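Local coordinates for cytochrome c (Chlorobaculum tepidum, PDB 3A9F), which probably carries electrons, as the heme c domain of the reaction-centre cytochrome cz subunit of a green photosynthetic bacterium, at residues Ala29-Val34 against Gly85-Glu90. Sequence-based numbering, arbitrary orientation.
Sequences AAKKLV and GIWLHE
Val-34 N donates to Ala-30 O at 2.9 Å, a helical bond one turn long whose two residues both turn their side chains to Trp-87. The meeting of 29-34 with 85-90 is itself apolar, and Trp-87 gives it more buried surface than any other residue. Ala-30, small enough to let the backbones come near, sets its CB 3.8 Å from Trp-87 CB, at the root of the indole. With CG anti to the backbone N (chi1 -170°), Trp-87 sends its ring along the flank of helix 27-37, beside Lys-31. There Lys-31 CB stands over one face in a CH-pi contact, 3.9 Å from the centroid of the five-membered ring and 30° off its normal; its nearest ring atom is Trp-87 NE1, at 3.5 Å. The extended lysine chain then runs alongside the indole, Lys-31 CG passing 3.7 Å from Trp-87 CZ2; it bends at its last torsion, and the ammonium makes a long, weak ion pair with Asp-35. Val-34 crosses the tryptophan at about a right angle, bringing CG2 obliquely to within 3.9 Å of Trp-87 CE3. Its other methyl, CG1, meets Leu-88 CD2 at 4.2 Å, and that same CD2 lies in plane at the indole edge. Were Trp-87 replaced by alanine, a gap is likely to open between the helices, leaving the Lys-31 methylenes without their aromatic face and Val-34 CG2 without its aromatic neighbour. Phe-27 also packs on Trp-87, while Leu-88 reaches Val-61, Val-65 and the heme, so the contact adjoins the heme pocket. An N-terminal helix packs nearly perpendicular on the C-terminal one, here with the axes of the two segments at 102°, as in the class I cytochrome c fold, to which this domain probably belongs.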
# COMPACT_ATOMS: atom_id res chain seq x y z
N ALA A 29 -7.94 0.44 -10.75
CA ALA A 29 -7.89 1.81 -10.25
C ALA A 29 -6.98 1.88 -9.02
O ALA A 29 -6.23 2.85 -8.86
CB ALA A 29 -9.29 2.30 -9.90
N ALA A 30 -7.02 0.85 -8.18
CA ALA A 30 -6.16 0.81 -6.99
C ALA A 30 -4.69 0.81 -7.38
O ALA A 30 -3.90 1.53 -6.78
CB ALA A 30 -6.49 -0.39 -6.13
N LYS A 31 -4.33 0.03 -8.40
CA LYS A 31 -2.94 -0.01 -8.86
C LYS A 31 -2.48 1.37 -9.32
O LYS A 31 -1.34 1.77 -9.07
CB LYS A 31 -2.78 -1.02 -10.00
CG LYS A 31 -1.33 -1.19 -10.50
CD LYS A 31 -1.28 -2.20 -11.66
CE LYS A 31 0.13 -2.39 -12.19
NZ LYS A 31 0.58 -1.20 -12.97
N LYS A 32 -3.36 2.10 -10.00
CA LYS A 32 -3.01 3.44 -10.45
C LYS A 32 -2.72 4.34 -9.26
O LYS A 32 -1.76 5.12 -9.31
CB LYS A 32 -4.13 4.01 -11.32
CG LYS A 32 -4.22 3.31 -12.66
CD LYS A 32 -5.34 3.87 -13.51
CE LYS A 32 -5.45 3.09 -14.83
NZ LYS A 32 -6.56 3.59 -15.67
N LEU A 33 -3.52 4.23 -8.21
CA LEU A 33 -3.30 5.04 -7.01
C LEU A 33 -1.99 4.67 -6.29
O LEU A 33 -1.27 5.55 -5.83
CB LEU A 33 -4.50 4.93 -6.09
CG LEU A 33 -4.52 5.94 -4.92
CD1 LEU A 33 -4.44 7.40 -5.38
CD2 LEU A 33 -5.73 5.67 -4.05
N VAL A 34 -1.68 3.38 -6.22
CA VAL A 34 -0.38 2.94 -5.69
C VAL A 34 0.75 3.55 -6.50
O VAL A 34 1.73 4.06 -5.94
CB VAL A 34 -0.26 1.38 -5.71
CG1 VAL A 34 1.15 0.94 -5.33
CG2 VAL A 34 -1.29 0.76 -4.78
N GLY A 85 -3.35 -0.18 0.67
CA GLY A 85 -3.12 -1.38 1.47
C GLY A 85 -3.78 -2.62 0.88
O GLY A 85 -3.18 -3.69 0.85
N ILE A 86 -5.02 -2.47 0.43
CA ILE A 86 -5.71 -3.60 -0.18
C ILE A 86 -4.96 -4.09 -1.42
O ILE A 86 -4.72 -5.28 -1.57
CB ILE A 86 -7.16 -3.22 -0.54
CG1 ILE A 86 -7.99 -3.05 0.73
CG2 ILE A 86 -7.77 -4.28 -1.48
CD1 ILE A 86 -9.31 -2.28 0.51
N TRP A 87 -4.57 -3.17 -2.30
CA TRP A 87 -3.89 -3.60 -3.52
C TRP A 87 -2.54 -4.24 -3.20
O TRP A 87 -2.21 -5.30 -3.74
CB TRP A 87 -3.72 -2.44 -4.53
CG TRP A 87 -3.25 -2.95 -5.85
CD1 TRP A 87 -4.04 -3.37 -6.89
CD2 TRP A 87 -1.90 -3.17 -6.26
NE1 TRP A 87 -3.26 -3.82 -7.92
CE2 TRP A 87 -1.95 -3.72 -7.56
CE3 TRP A 87 -0.65 -2.95 -5.65
CZ2 TRP A 87 -0.79 -4.04 -8.28
CZ3 TRP A 87 0.50 -3.28 -6.36
CH2 TRP A 87 0.42 -3.82 -7.66
N LEU A 88 -1.75 -3.60 -2.34
CA LEU A 88 -0.45 -4.19 -2.01
C LEU A 88 -0.62 -5.56 -1.35
O LEU A 88 0.13 -6.50 -1.68
CB LEU A 88 0.34 -3.28 -1.09
CG LEU A 88 0.85 -1.99 -1.72
CD1 LEU A 88 1.34 -1.05 -0.61
CD2 LEU A 88 1.95 -2.28 -2.77
N HIS A 89 -1.60 -5.69 -0.46
CA HIS A 89 -1.81 -6.95 0.23
C HIS A 89 -2.22 -8.06 -0.75
O HIS A 89 -1.71 -9.19 -0.67
CB HIS A 89 -2.86 -6.78 1.34
CG HIS A 89 -3.17 -8.04 2.06
ND1 HIS A 89 -4.45 -8.54 2.16
CD2 HIS A 89 -2.36 -8.93 2.69
CE1 HIS A 89 -4.41 -9.68 2.83
NE2 HIS A 89 -3.16 -9.94 3.16
N GLU A 90 -3.12 -7.75 -1.67
CA GLU A 90 -3.72 -8.80 -2.52
C GLU A 90 -3.02 -9.06 -3.85
O GLU A 90 -3.15 -10.15 -4.40
CB GLU A 90 -5.20 -8.52 -2.75
CG GLU A 90 -5.98 -8.48 -1.43
CD GLU A 90 -7.49 -8.65 -1.53
OE1 GLU A 90 -8.01 -8.98 -2.62
OE2 GLU A 90 -8.16 -8.45 -0.50